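Local coordinates for PUA domain-containing protein (Aeropyrum pernix, PDB 2CX0) that is of unknown function but carries a PUA domain, consistent with RNA binding and perhaps a part in translation initiation, at residues Leu26-Tyr34 with Leu68-Pro78; Phe39-Val48 with Ile59-Leu68. All coordinates share one frame; numbering follows the deposited sequence.

How the interactions relate
Following the chain from the N terminus, helix 20-30 comes first, and its last turns with the residues just after them supply one side of interaction 1. The chain then runs through 39-48, out along strand 45-51 and back along strand 56-62, so interaction 2 closes a short hairpin loop. Interaction 1 closes the longer loop, starting at Leu68 and Glu70 on strand 65-70 and finishing on strand 76-78; interaction 2 is nested in that span and shares its end residue, Leu68. They meet, among other places, where Leu30 CD1 packs on Phe39 CZ at 4.1 Å, joining the helix to neighbouring strands of one antiparallel sheet in the pre-PUA region.

Interaction 1 (Leu26-Tyr34 with Leu68-Pro78)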
loop_
_atom_site.group_PDB
_atom_site.type_symbol
_atom_site.label_atom_id
_atom_site.label_comp_id
_atom_site.label_asym_id
_atom_site.label_seq_id
_atom_site.Cartn_x
_atom_site.Cartn_y
_atom_site.Cartn_z
ATOM N N LEU A 26 4.693 6.710 15.232
ATOM C CA LEU A 26 4.498 5.904 14.045
ATOM C C LEU A 26 4.124 4.474 14.446
ATOM O O LEU A 26 3.169 3.921 13.923
ATOM C CB LEU A 26 5.768 5.879 13.207
ATOM C CG LEU A 26 5.694 4.919 12.002
ATOM C CD1 LEU A 26 4.578 5.368 10.968
ATOM C CD2 LEU A 26 7.059 4.953 11.334
ATOM N N LEU A 27 4.875 3.880 15.365
ATOM C CA LEU A 27 4.566 2.517 15.792
ATOM C C LEU A 27 3.162 2.445 16.370
ATOM O O LEU A 27 2.420 1.497 16.082
ATOM C CB LEU A 27 5.583 2.007 16.843
ATOM C CG LEU A 27 7.027 2.004 16.279
ATOM C CD1 LEU A 27 8.009 1.628 17.410
ATOM C CD2 LEU A 27 7.205 1.076 15.106
ATOM N N GLU A 28 2.795 3.434 17.184
ATOM C CA GLU A 28 1.469 3.433 17.752
ATOM C C GLU A 28 0.355 3.571 16.714
ATOM O O GLU A 28 -0.710 3.033 16.922
ATOM C CB GLU A 28 1.319 4.553 18.772
ATOM C CG GLU A 28 2.051 4.243 20.045
ATOM C CD GLU A 28 2.453 5.492 20.817
ATOM O OE1 GLU A 28 1.860 6.584 20.558
ATOM O OE2 GLU A 28 3.353 5.363 21.697
ATOM N N ARG A 29 0.613 4.312 15.634
ATOM C CA ARG A 29 -0.383 4.542 14.591
ATOM C C ARG A 29 -0.573 3.310 13.717
ATOM O O ARG A 29 -1.635 3.131 13.083
ATOM C CB ARG A 29 0.033 5.742 13.747
ATOM C CG ARG A 29 -0.234 7.115 14.485
ATOM C CD ARG A 29 0.293 8.247 13.598
ATOM N NE ARG A 29 -0.576 8.494 12.463
ATOM C CZ ARG A 29 -0.316 9.383 11.514
ATOM N NH1 ARG A 29 0.807 10.067 11.583
ATOM N NH2 ARG A 29 -1.222 9.654 10.546
ATOM N N LEU A 30 0.445 2.461 13.703
ATOM C CA LEU A 30 0.413 1.233 12.921
ATOM C C LEU A 30 -0.184 0.056 13.708
ATOM O O LEU A 30 -0.862 -0.813 13.147
ATOM C CB LEU A 30 1.858 0.848 12.476
ATOM C CG LEU A 30 2.668 1.763 11.516
ATOM C CD1 LEU A 30 4.138 1.251 11.388
ATOM C CD2 LEU A 30 2.012 1.746 10.133
ATOM N N LYS A 31 0.037 0.020 15.012
ATOM C CA LYS A 31 -0.391 -1.178 15.722
ATOM C C LYS A 31 -1.842 -1.624 15.592
ATOM O O LYS A 31 -2.119 -2.821 15.439
ATOM C CB LYS A 31 0.004 -1.068 17.180
ATOM C CG LYS A 31 1.521 -1.281 17.357
ATOM C CD LYS A 31 1.903 -1.013 18.807
ATOM C CE LYS A 31 3.412 -0.917 19.015
ATOM N NZ LYS A 31 3.769 -0.517 20.441
ATOM N N PRO A 32 -2.768 -0.669 15.573
ATOM C CA PRO A 32 -4.171 -1.046 15.455
ATOM C C PRO A 32 -4.589 -1.576 14.118
ATOM O O PRO A 32 -5.615 -2.240 14.054
ATOM C CB PRO A 32 -4.918 0.255 15.743
ATOM C CG PRO A 32 -3.850 1.152 16.415
ATOM C CD PRO A 32 -2.617 0.786 15.683
ATOM N N TYR A 33 -3.839 -1.275 13.046
ATOM C CA TYR A 33 -4.287 -1.673 11.701
ATOM C C TYR A 33 -3.623 -2.815 10.947
ATOM O O TYR A 33 -4.061 -3.165 9.855
ATOM C CB TYR A 33 -4.257 -0.428 10.831
ATOM C CG TYR A 33 -4.982 0.692 11.473
ATOM C CD1 TYR A 33 -6.379 0.645 11.628
ATOM C CD2 TYR A 33 -4.285 1.823 11.949
ATOM C CE1 TYR A 33 -7.052 1.714 12.235
ATOM C CE2 TYR A 33 -4.951 2.884 12.549
ATOM C CZ TYR A 33 -6.330 2.828 12.687
ATOM O OH TYR A 33 -7.025 3.895 13.222
ATOM N N TYR A 34 -2.590 -3.405 11.536
ATOM C CA TYR A 34 -1.805 -4.440 10.888
ATOM C C TYR A 34 -1.556 -5.511 11.920
ATOM O O TYR A 34 -1.613 -5.227 13.118
ATOM C CB TYR A 34 -0.463 -3.820 10.449
ATOM C CG TYR A 34 -0.691 -2.713 9.450
ATOM C CD1 TYR A 34 -1.147 -3.013 8.155
ATOM C CD2 TYR A 34 -0.526 -1.378 9.805
ATOM C CE1 TYR A 34 -1.426 -1.997 7.231
ATOM C CE2 TYR A 34 -0.806 -0.346 8.904
ATOM C CZ TYR A 34 -1.251 -0.670 7.608
ATOM O OH TYR A 34 -1.480 0.308 6.709
ATOM N N LEU A 68 6.143 3.969 3.696
ATOM C CA LEU A 68 4.854 4.299 4.292
ATOM C C LEU A 68 4.409 5.687 3.925
ATOM O O LEU A 68 5.247 6.592 3.700
ATOM C CB LEU A 68 4.977 4.231 5.819
ATOM C CG LEU A 68 5.489 2.896 6.413
ATOM C CD1 LEU A 68 5.917 3.050 7.902
ATOM C CD2 LEU A 68 4.329 1.820 6.225
ATOM N N PHE A 69 3.088 5.891 3.869
ATOM C CA PHE A 69 2.626 7.256 3.598
ATOM C C PHE A 69 1.320 7.476 4.310
ATOM O O PHE A 69 0.596 6.516 4.639
ATOM C CB PHE A 69 2.456 7.508 2.130
ATOM C CG PHE A 69 1.478 6.604 1.475
ATOM C CD1 PHE A 69 0.153 7.046 1.251
ATOM C CD2 PHE A 69 1.854 5.294 1.075
ATOM C CE1 PHE A 69 -0.784 6.205 0.643
ATOM C CE2 PHE A 69 0.933 4.448 0.473
ATOM C CZ PHE A 69 -0.388 4.900 0.259
ATOM N N GLU A 70 1.037 8.728 4.602
ATOM C CA GLU A 70 -0.229 9.064 5.246
ATOM C C GLU A 70 -1.302 9.362 4.171
ATOM O O GLU A 70 -1.075 10.155 3.244
ATOM C CB GLU A 70 -0.071 10.286 6.194
ATOM C CG GLU A 70 -1.353 10.447 7.025
ATOM C CD GLU A 70 -1.371 11.679 7.945
ATOM O OE1 GLU A 70 -0.463 11.847 8.765
ATOM O OE2 GLU A 70 -2.306 12.483 7.839
ATOM N N TRP A 71 -2.475 8.749 4.301
ATOM C CA TRP A 71 -3.523 8.999 3.326
ATOM C C TRP A 71 -4.543 10.021 3.863
ATOM O O TRP A 71 -4.459 10.456 5.012
ATOM C CB TRP A 71 -4.196 7.684 2.916
ATOM C CG TRP A 71 -4.902 7.853 1.600
ATOM C CD1 TRP A 71 -4.350 8.355 0.457
ATOM C CD2 TRP A 71 -6.251 7.509 1.272
ATOM N NE1 TRP A 71 -5.262 8.353 -0.542
ATOM C CE2 TRP A 71 -6.438 7.839 -0.076
ATOM C CE3 TRP A 71 -7.317 6.947 1.986
ATOM C CZ2 TRP A 71 -7.641 7.636 -0.743
ATOM C CZ3 TRP A 71 -8.540 6.737 1.308
ATOM C CH2 TRP A 71 -8.678 7.086 -0.038
ATOM N N SER A 72 -5.475 10.425 3.027
ATOM C CA SER A 72 -6.461 11.429 3.441
ATOM C C SER A 72 -7.400 11.060 4.577
ATOM O O SER A 72 -8.099 11.942 5.063
ATOM C CB SER A 72 -7.261 11.921 2.229
ATOM O OG SER A 72 -7.792 10.815 1.522
ATOM N N ASP A 73 -7.414 9.798 5.023
ATOM C CA ASP A 73 -8.247 9.417 6.156
ATOM C C ASP A 73 -7.386 9.488 7.463
ATOM O O ASP A 73 -7.839 9.066 8.536
ATOM C CB ASP A 73 -8.774 7.985 5.990
ATOM C CG ASP A 73 -7.637 6.927 5.755
ATOM O OD1 ASP A 73 -6.439 7.232 5.955
ATOM O OD2 ASP A 73 -7.955 5.769 5.370
ATOM N N GLY A 74 -6.150 9.986 7.337
ATOM C CA GLY A 74 -5.235 10.082 8.480
ATOM C C GLY A 74 -4.519 8.785 8.918
ATOM O O GLY A 74 -3.832 8.744 9.968
ATOM N N ARG A 75 -4.716 7.704 8.143
ATOM C CA ARG A 75 -4.062 6.470 8.435
ATOM C C ARG A 75 -2.797 6.304 7.587
ATOM O O ARG A 75 -2.671 6.922 6.505
ATOM C CB ARG A 75 -4.973 5.278 8.152
ATOM C CG ARG A 75 -5.994 5.033 9.230
ATOM C CD ARG A 75 -6.535 3.600 9.158
ATOM N NE ARG A 75 -7.190 3.323 7.877
ATOM C CZ ARG A 75 -7.945 2.243 7.651
ATOM N NH1 ARG A 75 -8.149 1.332 8.620
ATOM N NH2 ARG A 75 -8.509 2.071 6.464
ATOM N N ILE A 76 -1.890 5.483 8.113
ATOM C CA ILE A 76 -0.632 5.226 7.424
ATOM C C ILE A 76 -0.754 3.886 6.667
ATOM O O ILE A 76 -1.171 2.855 7.247
ATOM C CB ILE A 76 0.545 5.202 8.429
ATOM C CG1 ILE A 76 0.751 6.629 9.000
ATOM C CG2 ILE A 76 1.894 4.769 7.701
ATOM C CD1 ILE A 76 1.212 6.584 10.438
ATOM N N TYR A 77 -0.387 3.925 5.381
ATOM C CA TYR A 77 -0.440 2.784 4.477
ATOM C C TYR A 77 0.943 2.438 3.890
ATOM O O TYR A 77 1.852 3.258 3.839
ATOM C CB TYR A 77 -1.327 3.099 3.248
ATOM C CG TYR A 77 -2.780 3.268 3.522
ATOM C CD1 TYR A 77 -3.681 2.255 3.194
ATOM C CD2 TYR A 77 -3.246 4.441 4.137
ATOM C CE1 TYR A 77 -5.059 2.405 3.481
ATOM C CE2 TYR A 77 -4.641 4.607 4.443
ATOM C CZ TYR A 77 -5.508 3.579 4.105
ATOM O OH TYR A 77 -6.831 3.681 4.421
ATOM N N PRO A 78 1.115 1.191 3.485
ATOM C CA PRO A 78 2.393 0.786 2.889
ATOM C C PRO A 78 2.324 1.054 1.369
ATOM O O PRO A 78 1.241 0.944 0.720
ATOM C CB PRO A 78 2.444 -0.739 3.094
ATOM C CG PRO A 78 0.850 -1.116 3.092
ATOM C CD PRO A 78 0.179 0.087 3.747
HETATM O O HOH W 1 -2.353 4.676 10.973
HETATM O O HOH W 2 -3.027 6.939 12.439
#
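Helix-on-sheet packing in the pre-PUA region brings Leu26, Arg29 and Leu30 of helix 20-30 against Leu68 and Ile76 of the last two strands of an antiparallel sheet. Helix 26-30 crosses strand 76-78 nearly at right angles (82°), and Ile76, which loses the most surface to the helix side, lies at the centre. Ile76 CD1 reaches Leu26 CD1 at 3.6 Å and also lies over one face of the Arg29 guanidinium, while Ile76 CG2 meets Leu30 CD2. Leu26 CD1 extends the apolar patch to Leu68 CD1. Bent at chi3 (75°), the Arg29 chain turns its guanidinium edge to two acceptors: NH2 donates to Gly74 O at 2.8 Å and to Glu70 OE1 at 2.9 Å, the latter a salt bridge. Both acceptors lie in the guanidinium plane, yet OE1 is approached from above its carboxylate. Strands 68-70 and 76-78 form a beta hairpin closed by the type I turn from Trp71 to Gly74, so Arg29 ties the helix to both its first strand and its turn. One water links Arg29 O to Ile76 N; another bridges Arg29 NE and Gly74 O. Farther along, Arg75 CD sits 3.6 Å from the centroid of the Tyr33 ring in a CH-pi contact, and Arg75 NH2 is hydrogen-bonded to Gly126 O. Tyr34 OH donates to Ile76 O at 2.6 Å, along a lone pair of that oxygen.

Interaction 2 (Phe39-Val48 with Ile59-Leu68); sequences FSEKADLRLV and IITVDGVPCL
Paired backbone bonds join Val48 to Ile59 and Arg46 to Thr61, the hydrogen-bonded pairs of two antiparallel strands. Val48 N donates to Ile59 O at 2.8 Å, and Ile59 N returns the bond to Val48 O. Beyond the strand end, Asp63 N donates to Asp44 O at 2.8 Å, and Asp63 OD1 takes Asp44 N at 3.1 Å from above its carboxylate plane. A water donates to Asp44 O, just ahead of strand 45-51, accepts from Gly64 N in the turn and lies 2.6 Å from Thr61 OG1.

On the face with Arg46, Thr61 CG2 packs across Val48 CG2 at 3.7 Å. On the other face Leu45 and Val62 run alongside each other. Val62 spreads its two methyls: CG1 touches Ala43 CB and, at 3.7 Å, Phe39 CB, while CG2 stands over one face of the Phe39 ring, toward its rim. Wedged between the backbone N and C (chi1 50°), Phe39 CG sends the ring toward Leu68 CD1, met by CE2 at 4.1 Å. Cutting Phe39 back to an alanine is likely to leave Val62 CG2 and Leu68 CD1 without their aromatic neighbour and a gap against Leu27 and Leu30 of helix 20-30. The type I' turn from Val62 to Val65 leads into strand 65-70, where Cys67 and Leu68 both face Ile60 in a classic bulge, part of an antiparallel meander pairing each strand with the next.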
loop_
_atom_site.group_PDB
_atom_site.type_symbol
_atom_site.label_atom_id
_atom_site.label_comp_id
_atom_site.label_asym_id
_atom_site.label_seq_id
_atom_site.Cartn_x
_atom_site.Cartn_y
_atom_site.Cartn_z
ATOM N N PHE A 39 9.033 -4.130 10.363
ATOM C CA PHE A 39 10.457 -3.818 10.497
ATOM C C PHE A 39 10.887 -3.695 11.935
ATOM O O PHE A 39 10.052 -3.493 12.834
ATOM C CB PHE A 39 10.803 -2.508 9.781
ATOM C CG PHE A 39 9.892 -1.385 10.136
ATOM C CD1 PHE A 39 10.132 -0.608 11.261
ATOM C CD2 PHE A 39 8.755 -1.116 9.349
ATOM C CE1 PHE A 39 9.277 0.427 11.617
ATOM C CE2 PHE A 39 7.888 -0.073 9.707
ATOM C CZ PHE A 39 8.140 0.688 10.825
ATOM N N SER A 40 12.201 -3.816 12.128
ATOM C CA SER A 40 12.797 -3.688 13.436
ATOM C C SER A 40 12.732 -2.281 14.008
ATOM O O SER A 40 12.559 -1.305 13.306
ATOM C CB SER A 40 14.267 -4.080 13.421
ATOM O OG SER A 40 14.873 -3.543 14.590
ATOM N N GLU A 41 12.987 -2.243 15.308
ATOM C CA GLU A 41 12.973 -1.074 16.185
ATOM C C GLU A 41 14.384 -0.543 16.212
ATOM O O GLU A 41 14.833 0.107 17.157
ATOM C CB GLU A 41 12.541 -1.608 17.554
ATOM C CG GLU A 41 11.465 -2.745 17.344
ATOM C CD GLU A 41 11.723 -4.076 18.091
ATOM O OE1 GLU A 41 12.891 -4.396 18.440
ATOM O OE2 GLU A 41 10.722 -4.807 18.301
ATOM N N LYS A 42 15.083 -0.836 15.141
ATOM C CA LYS A 42 16.465 -0.465 15.009
ATOM C C LYS A 42 16.640 0.030 13.587
ATOM O O LYS A 42 17.685 0.552 13.210
ATOM C CB LYS A 42 17.286 -1.733 15.242
ATOM C CG LYS A 42 16.947 -2.397 16.583
ATOM C CD LYS A 42 17.225 -3.901 16.629
ATOM C CE LYS A 42 16.765 -4.475 17.982
ATOM N NZ LYS A 42 17.144 -5.905 18.114
ATOM N N ALA A 43 15.606 -0.196 12.784
ATOM C CA ALA A 43 15.638 0.229 11.404
ATOM C C ALA A 43 15.763 1.765 11.344
ATOM O O ALA A 43 15.245 2.475 12.181
ATOM C CB ALA A 43 14.334 -0.215 10.679
ATOM N N ASP A 44 16.455 2.234 10.333
ATOM C CA ASP A 44 16.650 3.642 10.058
ATOM C C ASP A 44 15.372 4.211 9.385
ATOM O O ASP A 44 14.994 3.826 8.245
ATOM C CB ASP A 44 17.810 3.755 9.114
ATOM C CG ASP A 44 18.298 5.148 8.982
ATOM O OD1 ASP A 44 17.629 6.078 9.493
ATOM O OD2 ASP A 44 19.357 5.325 8.351
ATOM N N LEU A 45 14.740 5.138 10.073
ATOM C CA LEU A 45 13.480 5.735 9.620
ATOM C C LEU A 45 13.718 7.187 9.264
ATOM O O LEU A 45 14.200 7.968 10.091
ATOM C CB LEU A 45 12.441 5.654 10.747
ATOM C CG LEU A 45 11.412 4.527 10.896
ATOM C CD1 LEU A 45 11.935 3.213 10.290
ATOM C CD2 LEU A 45 11.020 4.393 12.407
ATOM N N ARG A 46 13.394 7.555 8.032
ATOM C CA ARG A 46 13.555 8.930 7.582
ATOM C C ARG A 46 12.274 9.402 6.878
ATOM O O ARG A 46 11.505 8.617 6.320
ATOM C CB ARG A 46 14.753 9.040 6.611
ATOM C CG ARG A 46 16.108 8.581 7.205
ATOM C CD ARG A 46 17.288 8.774 6.237
ATOM N NE ARG A 46 17.561 10.176 5.894
ATOM C CZ ARG A 46 18.186 11.061 6.674
ATOM N NH1 ARG A 46 18.628 10.724 7.894
ATOM N NH2 ARG A 46 18.394 12.284 6.217
ATOM N N LEU A 47 12.075 10.688 6.889
ATOM C CA LEU A 47 10.933 11.299 6.243
ATOM C C LEU A 47 11.465 12.024 5.022
ATOM O O LEU A 47 12.329 12.930 5.150
ATOM C CB LEU A 47 10.271 12.318 7.163
ATOM C CG LEU A 47 9.085 13.071 6.566
ATOM C CD1 LEU A 47 7.858 12.079 6.426
ATOM C CD2 LEU A 47 8.736 14.201 7.510
ATOM N N VAL A 48 10.985 11.602 3.856
ATOM C CA VAL A 48 11.377 12.227 2.587
ATOM C C VAL A 48 10.187 13.029 2.029
ATOM O O VAL A 48 9.081 12.497 1.876
ATOM C CB VAL A 48 11.732 11.168 1.566
ATOM C CG1 VAL A 48 12.067 11.793 0.243
ATOM C CG2 VAL A 48 12.878 10.313 2.125
ATOM N N ILE A 59 6.948 10.682 2.189
ATOM C CA ILE A 59 7.094 9.240 2.326
ATOM C C ILE A 59 8.076 8.857 3.447
ATOM O O ILE A 59 9.160 9.454 3.572
ATOM C CB ILE A 59 7.671 8.623 1.026
ATOM C CG1 ILE A 59 6.696 8.830 -0.167
ATOM C CG2 ILE A 59 7.888 7.120 1.233
ATOM C CD1 ILE A 59 7.393 8.371 -1.503
ATOM N N ILE A 60 7.727 7.853 4.237
ATOM C CA ILE A 60 8.641 7.438 5.266
ATOM C C ILE A 60 9.483 6.315 4.701
ATOM O O ILE A 60 8.932 5.352 4.150
ATOM C CB ILE A 60 7.877 6.966 6.490
ATOM C CG1 ILE A 60 7.252 8.211 7.182
ATOM C CG2 ILE A 60 8.827 6.174 7.450
ATOM C CD1 ILE A 60 6.264 7.830 8.310
ATOM N N THR A 61 10.801 6.435 4.786
ATOM C CA THR A 61 11.673 5.348 4.318
ATOM C C THR A 61 12.133 4.520 5.507
ATOM O O THR A 61 12.351 5.029 6.592
ATOM C CB THR A 61 12.934 5.849 3.555
ATOM O OG1 THR A 61 13.728 6.726 4.392
ATOM C CG2 THR A 61 12.464 6.622 2.294
ATOM N N VAL A 62 12.276 3.223 5.270
ATOM C CA VAL A 62 12.713 2.267 6.265
ATOM C C VAL A 62 13.970 1.621 5.644
ATOM O O VAL A 62 13.908 0.880 4.663
ATOM C CB VAL A 62 11.643 1.145 6.558
ATOM C CG1 VAL A 62 12.137 0.220 7.675
ATOM C CG2 VAL A 62 10.328 1.731 7.000
ATOM N N ASP A 63 15.123 1.924 6.232
ATOM C CA ASP A 63 16.409 1.427 5.712
ATOM C C ASP A 63 16.590 1.804 4.258
ATOM O O ASP A 63 17.140 1.049 3.467
ATOM C CB ASP A 63 16.552 -0.096 5.926
ATOM C CG ASP A 63 16.836 -0.424 7.370
ATOM O OD1 ASP A 63 17.419 0.466 8.019
ATOM O OD2 ASP A 63 16.495 -1.520 7.854
ATOM N N GLY A 64 16.098 2.984 3.909
ATOM C CA GLY A 64 16.229 3.472 2.566
ATOM C C GLY A 64 15.071 3.055 1.682
ATOM O O GLY A 64 14.893 3.626 0.602
ATOM N N VAL A 65 14.264 2.077 2.089
ATOM C CA VAL A 65 13.134 1.717 1.215
ATOM C C VAL A 65 11.899 2.661 1.425
ATOM O O VAL A 65 11.463 2.847 2.537
ATOM C CB VAL A 65 12.736 0.245 1.464
ATOM C CG1 VAL A 65 11.564 -0.127 0.577
ATOM C CG2 VAL A 65 13.952 -0.662 1.204
ATOM N N PRO A 66 11.340 3.256 0.343
ATOM C CA PRO A 66 10.172 4.164 0.455
ATOM C C PRO A 66 8.972 3.273 0.836
ATOM O O PRO A 66 8.378 2.631 -0.015
ATOM C CB PRO A 66 10.077 4.784 -0.946
ATOM C CG PRO A 66 10.603 3.684 -1.829
ATOM C CD PRO A 66 11.759 3.100 -1.062
ATOM N N CYS A 67 8.608 3.271 2.104
ATOM C CA CYS A 67 7.588 2.344 2.555
ATOM C C CYS A 67 6.238 2.799 3.034
ATOM O O CYS A 67 5.295 2.057 2.855
ATOM C CB CYS A 67 8.123 1.523 3.716
ATOM S SG CYS A 67 9.418 0.357 3.383
ATOM N N LEU A 68 6.143 3.969 3.696
ATOM C CA LEU A 68 4.854 4.299 4.292
ATOM C C LEU A 68 4.409 5.687 3.925
ATOM O O LEU A 68 5.247 6.592 3.700
ATOM C CB LEU A 68 4.977 4.231 5.819
ATOM C CG LEU A 68 5.489 2.896 6.413
ATOM C CD1 LEU A 68 5.917 3.050 7.902
ATOM C CD2 LEU A 68 4.329 1.820 6.225
HETATM O O HOH W 3 15.349 5.222 5.783
#